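Local coordinates for Two-component system response regulator/GGDEF domain protein (Aeromonas salmonicida, PDB 3LUF) that probably makes cyclic di-GMP from two molecules of GTP as a full-length protein, of which this chain comprises the two magnesium-binding receiver domains, at residues G212-Y217 against N223-Q228; T163-P168 against R192-K197; V116-L121 against H241-L246. All coordinates share one frame; numbering follows the deposited sequence. Where two conformers were deposited one is given.

Contact 1 of 3, residues G212-Y217 against N223-Q228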
loop_
_atom_site.group_PDB
_atom_site.type_symbol
_atom_site.label_atom_id
_atom_site.label_comp_id
_atom_site.label_asym_id
_atom_site.label_seq_id
_atom_site.Cartn_x
_atom_site.Cartn_y
_atom_site.Cartn_z
ATOM N N GLY B 212 10.468 -5.861 -15.014
ATOM C CA GLY B 212 10.544 -5.506 -13.588
ATOM C C GLY B 212 10.139 -4.058 -13.328
ATOM O O GLY B 212 10.827 -3.318 -12.621
ATOM N N LEU B 213 9.012 -3.669 -13.902
ATOM C CA LEU B 213 8.659 -2.258 -13.954
ATOM C C LEU B 213 8.301 -1.674 -12.582
ATOM O O LEU B 213 8.699 -0.538 -12.268
ATOM C CB LEU B 213 7.619 -1.983 -15.039
ATOM C CG LEU B 213 8.060 -2.201 -16.504
ATOM C CD1 LEU B 213 6.883 -2.187 -17.471
ATOM C CD2 LEU B 213 9.157 -1.210 -16.975
ATOM N N SER B 214 7.565 -2.431 -11.769
ATOM C CA SER B 214 7.236 -1.961 -10.417
ATOM C C SER B 214 8.493 -1.619 -9.628
ATOM O O SER B 214 8.568 -0.572 -8.997
ATOM C CB SER B 214 6.405 -2.978 -9.638
ATOM O OG SER B 214 5.070 -2.967 -10.078
ATOM N N ALA B 215 9.484 -2.503 -9.660
ATOM C CA ALA B 215 10.746 -2.239 -8.959
ATOM C C ALA B 215 11.437 -0.980 -9.495
ATOM O O ALA B 215 11.981 -0.199 -8.731
ATOM C CB ALA B 215 11.697 -3.452 -9.064
ATOM N N ARG B 216 11.408 -0.790 -10.804
ATOM C CA ARG B 216 12.048 0.361 -11.411
ATOM C C ARG B 216 11.348 1.646 -10.955
ATOM O O ARG B 216 12.000 2.617 -10.591
ATOM C CB ARG B 216 12.009 0.253 -12.937
ATOM C CG ARG B 216 13.069 -0.679 -13.544
ATOM C CD ARG B 216 13.037 -0.644 -15.096
ATOM N NE ARG B 216 13.295 0.693 -15.646
ATOM C CZ ARG B 216 12.995 1.073 -16.893
ATOM N NH1 ARG B 216 12.407 0.227 -17.730
ATOM N NH2 ARG B 216 13.267 2.305 -17.306
ATOM N N TYR B 217 10.016 1.620 -10.949
ATOM C CA TYR B 217 9.249 2.738 -10.415
ATOM C C TYR B 217 9.640 3.049 -8.978
ATOM O O TYR B 217 9.887 4.208 -8.638
ATOM C CB TYR B 217 7.760 2.422 -10.453
ATOM C CG TYR B 217 6.983 2.818 -11.690
ATOM C CD1 TYR B 217 6.989 4.126 -12.175
ATOM C CD2 TYR B 217 6.163 1.879 -12.341
ATOM C CE1 TYR B 217 6.224 4.462 -13.296
ATOM C CE2 TYR B 217 5.382 2.224 -13.438
ATOM C CZ TYR B 217 5.407 3.493 -13.901
ATOM O OH TYR B 217 4.611 3.805 -14.982
ATOM N N ASN B 223 5.973 6.291 -4.787
ATOM C CA ASN B 223 5.528 5.853 -3.442
ATOM C C ASN B 223 5.034 4.423 -3.436
ATOM O O ASN B 223 5.139 3.736 -2.419
ATOM C CB ASN B 223 4.371 6.734 -2.930
ATOM C CG ASN B 223 4.720 8.217 -2.858
ATOM O OD1 ASN B 223 5.088 8.862 -3.860
ATOM N ND2 ASN B 223 4.575 8.773 -1.658
ATOM N N ASP B 224 4.478 3.984 -4.552
ATOM C CA ASP B 224 3.734 2.728 -4.596
ATOM C C ASP B 224 3.625 2.241 -6.025
ATOM O O ASP B 224 4.001 2.947 -6.989
ATOM C CB ASP B 224 2.315 2.990 -4.033
ATOM C CG ASP B 224 1.702 1.764 -3.362
ATOM O OD1 ASP B 224 2.200 0.620 -3.546
ATOM O OD2 ASP B 224 0.673 1.957 -2.674
ATOM N N PHE B 225 3.102 1.030 -6.165
ATOM C CA PHE B 225 2.904 0.419 -7.488
ATOM C C PHE B 225 1.522 -0.194 -7.564
ATOM O O PHE B 225 0.926 -0.527 -6.532
ATOM C CB PHE B 225 3.951 -0.682 -7.721
ATOM C CG PHE B 225 3.732 -1.906 -6.864
ATOM C CD1 PHE B 225 3.064 -3.007 -7.384
ATOM C CD2 PHE B 225 4.152 -1.932 -5.542
ATOM C CE1 PHE B 225 2.840 -4.132 -6.596
ATOM C CE2 PHE B 225 3.911 -3.061 -4.726
ATOM C CZ PHE B 225 3.256 -4.162 -5.291
ATOM N N LEU B 226 1.036 -0.373 -8.781
ATOM C CA LEU B 226 -0.238 -1.043 -8.991
ATOM C C LEU B 226 -0.125 -1.731 -10.334
ATOM O O LEU B 226 0.135 -1.084 -11.358
ATOM C CB LEU B 226 -1.376 -0.016 -8.954
ATOM C CG LEU B 226 -2.781 -0.501 -9.297
ATOM C CD1 LEU B 226 -3.166 -1.558 -8.312
ATOM C CD2 LEU B 226 -3.729 0.716 -9.244
ATOM N N ASN B 227 -0.237 -3.057 -10.333
ATOM C CA ASN B 227 -0.051 -3.802 -11.562
ATOM C C ASN B 227 -1.369 -3.987 -12.316
ATOM O O ASN B 227 -2.408 -4.226 -11.708
ATOM C CB ASN B 227 0.668 -5.134 -11.295
ATOM C CG ASN B 227 2.097 -4.931 -10.768
ATOM O OD1 ASN B 227 2.815 -3.986 -11.179
ATOM N ND2 ASN B 227 2.518 -5.813 -9.860
ATOM N N GLN B 228 -1.329 -3.811 -13.637
ATOM C CA GLN B 228 -2.511 -4.016 -14.492
ATOM C C GLN B 228 -2.527 -5.464 -14.986
ATOM O O GLN B 228 -1.467 -6.044 -15.203
ATOM C CB GLN B 228 -2.437 -3.111 -15.725
ATOM C CG GLN B 228 -2.881 -1.673 -15.547
ATOM C CD GLN B 228 -2.749 -0.868 -16.841
ATOM O OE1 GLN B 228 -2.060 -1.293 -17.782
ATOM N NE2 GLN B 228 -3.415 0.303 -16.896
HETATM O O HOH W 1 5.168 -4.368 -12.806
#

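Contact 2 of 3, residues T163-P168 against R192-K197. Unlike the reference sequence in segment 163-168: His167 (reference Asn).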
loop_
_atom_site.group_PDB
_atom_site.type_symbol
_atom_site.label_atom_id
_atom_site.label_comp_id
_atom_site.label_asym_id
_atom_site.label_seq_id
_atom_site.Cartn_x
_atom_site.Cartn_y
_atom_site.Cartn_z
ATOM N N THR B 163 -0.326 20.162 -16.758
ATOM C CA THR B 163 -1.424 20.080 -15.798
ATOM C C THR B 163 -0.952 20.331 -14.370
ATOM O O THR B 163 -1.555 21.096 -13.627
ATOM C CB THR B 163 -2.200 18.752 -15.986
ATOM O OG1 THR B 163 -2.809 18.793 -17.267
ATOM C CG2 THR B 163 -3.314 18.584 -14.950
ATOM N N LEU B 164 0.160 19.702 -13.994
ATOM C CA LEU B 164 0.752 19.908 -12.669
ATOM C C LEU B 164 1.162 21.358 -12.438
ATOM O O LEU B 164 0.971 21.910 -11.331
ATOM C CB LEU B 164 1.932 18.964 -12.450
ATOM C CG LEU B 164 1.513 17.495 -12.267
ATOM C CD1 LEU B 164 2.729 16.506 -12.424
ATOM C CD2 LEU B 164 0.815 17.228 -10.921
ATOM N N GLU B 165 1.704 21.987 -13.491
ATOM C CA GLU B 165 2.077 23.403 -13.418
ATOM C C GLU B 165 0.844 24.240 -13.147
ATOM O O GLU B 165 0.873 25.125 -12.301
ATOM C CB GLU B 165 2.675 23.916 -14.729
ATOM C CG GLU B 165 4.081 23.513 -15.012
ATOM C CD GLU B 165 5.068 23.968 -13.958
ATOM O OE1 GLU B 165 5.946 23.161 -13.651
ATOM O OE2 GLU B 165 4.970 25.093 -13.426
ATOM N N GLN B 166 -0.236 23.935 -13.863
ATOM C CA GLN B 166 -1.477 24.712 -13.783
ATOM C C GLN B 166 -2.304 24.425 -12.524
ATOM O O GLN B 166 -3.103 25.259 -12.076
ATOM C CB GLN B 166 -2.304 24.503 -15.049
ATOM C CG GLN B 166 -1.678 25.134 -16.331
ATOM C CD GLN B 166 -1.451 26.682 -16.240
ATOM O OE1 GLN B 166 -2.318 27.426 -15.769
ATOM N NE2 GLN B 166 -0.295 27.147 -16.717
ATOM N N HIS B 167 -2.061 23.262 -11.920
ATOM C CA HIS B 167 -2.812 22.828 -10.736
ATOM C C HIS B 167 -1.916 22.313 -9.602
ATOM O O HIS B 167 -1.850 21.094 -9.362
ATOM C CB HIS B 167 -3.832 21.763 -11.146
ATOM C CG HIS B 167 -4.811 22.249 -12.158
ATOM N ND1 HIS B 167 -5.853 23.089 -11.830
ATOM C CD2 HIS B 167 -4.882 22.057 -13.500
ATOM C CE1 HIS B 167 -6.536 23.387 -12.923
ATOM N NE2 HIS B 167 -5.974 22.771 -13.949
ATOM N N PRO B 168 -1.257 23.236 -8.879
ATOM C CA PRO B 168 -0.277 22.843 -7.865
ATOM C C PRO B 168 -0.844 22.138 -6.639
ATOM O O PRO B 168 -0.065 21.619 -5.847
ATOM C CB PRO B 168 0.370 24.173 -7.443
ATOM C CG PRO B 168 -0.578 25.248 -7.891
ATOM C CD PRO B 168 -1.233 24.698 -9.125
ATOM N N ARG B 192 10.403 13.642 -9.666
ATOM C CA ARG B 192 11.145 13.501 -8.409
ATOM C C ARG B 192 12.371 14.399 -8.366
ATOM O O ARG B 192 12.903 14.637 -7.281
ATOM C CB ARG B 192 11.557 12.061 -8.197
ATOM C CG ARG B 192 10.469 11.188 -7.618
ATOM C CD ARG B 192 10.245 11.428 -6.126
ATOM N NE ARG B 192 9.031 10.701 -5.713
ATOM C CZ ARG B 192 7.818 11.252 -5.591
ATOM N NH1 ARG B 192 7.653 12.547 -5.809
ATOM N NH2 ARG B 192 6.776 10.508 -5.232
ATOM N N GLU B 193 12.822 14.899 -9.517
ATOM C CA GLU B 193 13.874 15.939 -9.475
ATOM C C GLU B 193 13.406 17.257 -8.845
ATOM O O GLU B 193 14.243 18.040 -8.355
ATOM C CB GLU B 193 14.414 16.195 -10.889
ATOM C CG GLU B 193 15.209 15.005 -11.437
ATOM C CD GLU B 193 16.068 15.399 -12.618
ATOM O OE1 GLU B 193 15.512 15.935 -13.573
ATOM O OE2 GLU B 193 17.299 15.139 -12.588
ATOM N N ARG B 194 12.083 17.460 -8.823
ATOM C CA ARG B 194 11.443 18.654 -8.242
ATOM C C ARG B 194 10.697 18.385 -6.934
ATOM O O ARG B 194 10.705 19.235 -6.028
ATOM C CB ARG B 194 10.427 19.270 -9.220
ATOM C CG ARG B 194 10.954 19.892 -10.438
ATOM C CD ARG B 194 9.790 20.530 -11.216
ATOM N NE ARG B 194 9.485 21.899 -10.812
ATOM C CZ ARG B 194 8.454 22.594 -11.292
ATOM N NH1 ARG B 194 7.597 22.022 -12.132
ATOM N NH2 ARG B 194 8.248 23.848 -10.898
ATOM N N TYR B 195 9.975 17.257 -6.854
ATOM C CA TYR B 195 9.040 17.009 -5.755
ATOM C C TYR B 195 9.373 15.752 -4.980
ATOM O O TYR B 195 9.605 14.704 -5.595
ATOM C CB TYR B 195 7.599 16.883 -6.296
ATOM C CG TYR B 195 7.169 18.138 -7.045
ATOM C CD1 TYR B 195 7.158 19.374 -6.385
ATOM C CD2 TYR B 195 6.889 18.099 -8.401
ATOM C CE1 TYR B 195 6.830 20.559 -7.057
ATOM C CE2 TYR B 195 6.519 19.271 -9.101
ATOM C CZ TYR B 195 6.513 20.502 -8.403
ATOM O OH TYR B 195 6.168 21.652 -9.054
ATOM N N SER B 196 9.389 15.860 -3.651
ATOM C CA SER B 196 9.604 14.713 -2.749
ATOM C C SER B 196 8.355 13.830 -2.675
ATOM O O SER B 196 7.268 14.211 -3.151
ATOM C CB SER B 196 9.949 15.187 -1.324
ATOM O OG SER B 196 8.780 15.707 -0.672
ATOM N N LYS B 197 8.523 12.654 -2.080
ATOM C CA LYS B 197 7.392 11.721 -1.864
ATOM C C LYS B 197 6.285 12.315 -1.012
ATOM O O LYS B 197 5.132 11.880 -1.132
ATOM C CB LYS B 197 7.873 10.436 -1.217
ATOM C CG LYS B 197 8.532 9.463 -2.147
ATOM C CD LYS B 197 8.947 8.206 -1.379
ATOM C CE LYS B 197 9.700 7.238 -2.262
ATOM N NZ LYS B 197 9.514 5.856 -1.726
#

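Contact 3 of 3, residues V116-L121 against H241-L246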
loop_
_atom_site.group_PDB
_atom_site.type_symbol
_atom_site.label_atom_id
_atom_site.label_comp_id
_atom_site.label_asym_id
_atom_site.label_seq_id
_atom_site.Cartn_x
_atom_site.Cartn_y
_atom_site.Cartn_z
ATOM N N VAL B 116 -16.121 6.054 4.860
ATOM C CA VAL B 116 -16.835 7.363 4.850
ATOM C C VAL B 116 -15.907 8.505 5.260
ATOM O O VAL B 116 -16.057 9.646 4.799
ATOM C CB VAL B 116 -18.154 7.374 5.684
ATOM C CG1 VAL B 116 -19.142 6.336 5.060
ATOM C CG2 VAL B 116 -17.889 7.127 7.187
ATOM N N HIS B 117 -14.951 8.185 6.121
ATOM C CA HIS B 117 -13.922 9.149 6.505
ATOM C C HIS B 117 -13.080 9.519 5.272
ATOM O O HIS B 117 -12.831 10.692 4.992
ATOM C CB HIS B 117 -13.109 8.557 7.659
ATOM C CG HIS B 117 -11.946 9.393 8.105
ATOM N ND1 HIS B 117 -12.089 10.557 8.835
ATOM C CD2 HIS B 117 -10.618 9.177 7.999
ATOM C CE1 HIS B 117 -10.894 11.032 9.138
ATOM N NE2 HIS B 117 -9.985 10.214 8.639
ATOM N N ARG B 118 -12.667 8.519 4.511
ATOM C CA ARG B 118 -11.951 8.755 3.300
ATOM C C ARG B 118 -12.796 9.518 2.281
ATOM O O ARG B 118 -12.304 10.453 1.623
ATOM C CB ARG B 118 -11.557 7.364 2.741
ATOM C CG ARG B 118 -10.544 7.329 1.689
ATOM C CD ARG B 118 -9.152 7.744 2.191
ATOM N NE ARG B 118 -8.908 9.138 1.843
ATOM C CZ ARG B 118 -8.074 9.937 2.509
ATOM N NH1 ARG B 118 -7.886 11.177 2.079
ATOM N NH2 ARG B 118 -7.407 9.492 3.588
ATOM N N LEU B 119 -14.060 9.123 2.096
ATOM C CA LEU B 119 -14.892 9.828 1.105
ATOM C C LEU B 119 -15.055 11.291 1.458
ATOM O O LEU B 119 -14.996 12.138 0.579
ATOM C CB LEU B 119 -16.305 9.192 1.005
ATOM C CG LEU B 119 -16.293 7.788 0.382
ATOM C CD1 LEU B 119 -17.713 7.156 0.547
ATOM C CD2 LEU B 119 -15.885 7.747 -1.078
ATOM N N TYR B 120 -15.188 11.593 2.741
ATOM C CA TYR B 120 -15.251 12.995 3.167
ATOM C C TYR B 120 -13.964 13.749 2.787
ATOM O O TYR B 120 -14.010 14.838 2.176
ATOM C CB TYR B 120 -15.514 13.137 4.679
ATOM C CG TYR B 120 -15.297 14.564 5.079
ATOM C CD1 TYR B 120 -16.305 15.501 4.879
ATOM C CD2 TYR B 120 -14.015 15.022 5.505
ATOM C CE1 TYR B 120 -16.094 16.850 5.170
ATOM C CE2 TYR B 120 -13.809 16.371 5.766
ATOM C CZ TYR B 120 -14.848 17.257 5.616
ATOM O OH TYR B 120 -14.650 18.575 5.862
ATOM N N LEU B 121 -12.823 13.196 3.180
ATOM C CA LEU B 121 -11.531 13.861 2.894
ATOM C C LEU B 121 -11.238 14.036 1.415
ATOM O O LEU B 121 -10.663 15.062 0.979
ATOM C CB LEU B 121 -10.393 13.117 3.574
ATOM C CG LEU B 121 -10.352 13.158 5.098
ATOM C CD1 LEU B 121 -9.288 12.197 5.623
ATOM C CD2 LEU B 121 -10.144 14.605 5.663
ATOM N N HIS B 241 -4.556 4.378 0.762
ATOM C CA HIS B 241 -3.326 4.222 1.544
ATOM C C HIS B 241 -2.323 5.354 1.284
ATOM O O HIS B 241 -1.686 5.842 2.233
ATOM C CB HIS B 241 -2.639 2.875 1.286
ATOM C CG HIS B 241 -3.195 1.727 2.073
ATOM N ND1 HIS B 241 -3.024 1.612 3.433
ATOM C CD2 HIS B 241 -3.863 0.613 1.682
ATOM C CE1 HIS B 241 -3.585 0.484 3.853
ATOM N NE2 HIS B 241 -4.116 -0.128 2.809
ATOM N N ASN B 242 -2.178 5.737 0.028
ATOM C CA ASN B 242 -1.237 6.815 -0.331
ATOM C C ASN B 242 -1.688 8.182 0.167
ATOM O O ASN B 242 -0.864 8.999 0.655
ATOM C CB ASN B 242 -0.947 6.829 -1.835
ATOM C CG ASN B 242 0.007 5.730 -2.212
ATOM O OD1 ASN B 242 -0.398 4.606 -2.534
ATOM N ND2 ASN B 242 1.286 5.994 -2.021
ATOM N N LEU B 243 -2.981 8.418 0.071
ATOM C CA LEU B 243 -3.555 9.671 0.632
ATOM C C LEU B 243 -3.406 9.729 2.151
ATOM O O LEU B 243 -3.042 10.762 2.729
ATOM C CB LEU B 243 -5.006 9.903 0.177
ATOM C CG LEU B 243 -5.245 10.040 -1.323
ATOM C CD1 LEU B 243 -6.729 10.160 -1.609
ATOM C CD2 LEU B 243 -4.472 11.215 -1.944
ATOM N N GLU B 244 -3.668 8.611 2.827
ATOM C CA GLU B 244 -3.473 8.567 4.266
ATOM C C GLU B 244 -2.001 8.826 4.642
ATOM O O GLU B 244 -1.718 9.561 5.576
ATOM C CB GLU B 244 -3.957 7.209 4.797
ATOM C CG GLU B 244 -3.475 6.880 6.193
ATOM C CD GLU B 244 -4.497 7.197 7.241
ATOM O OE1 GLU B 244 -4.205 6.935 8.435
ATOM O OE2 GLU B 244 -5.604 7.698 6.894
ATOM N N ALA B 245 -1.065 8.230 3.904
ATOM C CA ALA B 245 0.368 8.453 4.187
ATOM C C ALA B 245 0.721 9.919 4.046
ATOM O O ALA B 245 1.522 10.441 4.847
ATOM C CB ALA B 245 1.242 7.602 3.265
ATOM N N LEU B 246 0.165 10.588 3.041
ATOM C CA LEU B 246 0.408 12.030 2.900
ATOM C C LEU B 246 -0.096 12.832 4.095
ATOM O O LEU B 246 0.478 13.876 4.449
ATOM C CB LEU B 246 -0.218 12.581 1.603
ATOM C CG LEU B 246 0.497 12.230 0.302
ATOM C CD1 LEU B 246 -0.337 12.707 -0.851
ATOM C CD2 LEU B 246 1.911 12.829 0.183
HETATM O O HOH W 2 -7.765 7.201 5.489
#

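Contact 1 of 3, residues G212-Y217 against N223-Q228
Ser214, in the first turn of helix 213-219, and Phe225, on strand 224-228, bring their CA atoms to 5.7 Å, the closest backbone approach of the two segments. Gly212 holds the N-cap position with a positive phi of 57°, a conformation glycine adopts easily, and its carbonyl O accepts the first helical bond, from Arg216 N at 3.2 Å. Serine suits this first turn because it is small: its CB lies 3.9 Å from Phe225 CB, and OG comes obliquely to the ring, 3.4 Å from CD1. The phenylalanine CG sits between its own backbone N and carbonyl carbon (chi1 70°), which swings the ring out of the gap, so that the serine meets CB and the near side of the ring, and Phe225 also packs on Arg238 of the second subunit. Asn227 approaches from two residues further along the strand. Its OD1 stands 2.7 Å from Ser214 OG in the serine conformer described here, one of two that were modelled. A water ties the same oxygen to the helix start, donating to Asn227 OD1 at 2.9 Å and accepting from Ser214 N at 3.3 Å. The other end of the amide, ND2, is hydrogen-bonded to Glu234 of the second subunit, which, in this conformer, also receives a weak bond from Ser214 OG. Asp224 joins the subunits as well, with OD2 pairing to Arg238 of its own chain and OD1 to Arg238 of the second subunit. Helix and strand are successive parts of a beta-alpha-beta crossover that begins with strand 201-207. Their contact with the second subunit is consistent with dimers that CheY-like receivers form through the fourth helix, fifth strand and fifth helix.

Contact 2 of 3, residues T163-P168 against R192-K197
Of the residues from Thr163 to Pro168, Glu165 alone touches segment 192-197, and its partner is Arg194. Thr163 lies on the last turns of helix 157-166, where its hydroxyl bonds back to the carbonyl of Glu159, a common way for threonine to satisfy its OG1 within a helix. Leu164 packs on Leu128 of strand 126-130 and on Ile170, giving a nonpolar side chain a nonpolar setting. One residue on, Glu165 faces the surface, and its chain bends at chi2 (-59°) to send the carboxylate across to segment 192-197. OE1 receives a hydrogen bond from Arg194 NH1 at 2.5 Å with an N-H...O angle of 154°, a distance so short that its exact value is doubtful. The donor comes nearly along the C-O axis, and carboxylate and guanidinium are almost coplanar, 5° apart, so the acid meets the edge of the cation through one oxygen and one nitrogen. Arg194 reaches over with an extended stem that turns at chi3. The OH of Tyr195 lies 3.3 Å above the centre of the Arg194 guanidinium, and Arg194 CB lies over the tyrosine ring, so Tyr195 meets the arginine at both its root and its tip. Past Gln166 the helix ends: His167, which is asparagine in the reference sequence, leaves helical geometry with its N only weakly bonded to Thr163 O and Leu164 O, and Pro168, which has no N-H to give, suits the turn. Both charged residues are solvent-exposed and touch crystal neighbours. Because the pair makes a single-point bond at the surface, it probably contributes little energy and may break and re-form readily, linking helix 157-166 to the region that follows helix 184-194 in the second receiver domain.

Contact 3 of 3, residues V116-L121 against H241-L246
Arg118 is the side chain that reaches from helix 106-122 to helix 232-248; within segments 116-121 and 241-246 the nearest CA atoms, those of Arg118 and Glu244, are 8.5 Å apart. From CB, CG is thrown anti to the backbone N (chi1 -165°), and bends at chi2 and chi3 then turn the chain toward the other helix; the side chain also packs on Ile125 and Ser240. NE stays with its own helix, hydrogen-bonded to Asn122 OD1 one turn on. CZ is the first atom to meet the far segment, at 3.9 Å from Leu243 CB. NH1 comes still closer, 3.7 Å from the same CB, and 4.0 Å from Leu243 CD1. CB of the leucine thus lies over one face of the guanidinium, offset toward its rim, while NH1 also makes a salt bridge with Glu247 OE2. Leucine suits this place because a flat cation can rest its poorly hydrated face on the CB methylene and keep its N-H bonds for the edge. NH2, the last atom, donates to an in-plane water at 3.0 Å, and that water donates to Glu244 OE2 at 2.6 Å. Directly, NH2 and OE2 are 4.2 Å apart, beyond a salt bridge, so solvent mediates their attraction. With two glutamates and an asparagine grouped about it, Arg118 very probably stays charged, and its buried cation provides a polar link, seated on leucine, between helices of the two receiver domains.

From the N terminus, the chain runs through its first receiver domain, and segment 116-121, on the helix that ends it, opens contact 3. Everything that follows up to residue 241, nearly the whole second receiver, lies inside the loop this contact closes. Nested there, one after the other without crossing, are contact 2, closed by 192-197, and contact 1, closed by 223-228. Contact 2 ties helix 157-166 to the region following helix 184-194, contact 1 a helix to the edge strand of the sheet, and contact 3 the two domains. They also meet: Asn223 ND2 probably bonds Lys197 O, and helix 232-248, which directly follows strand 224-228, packs Leu246 against Lys197.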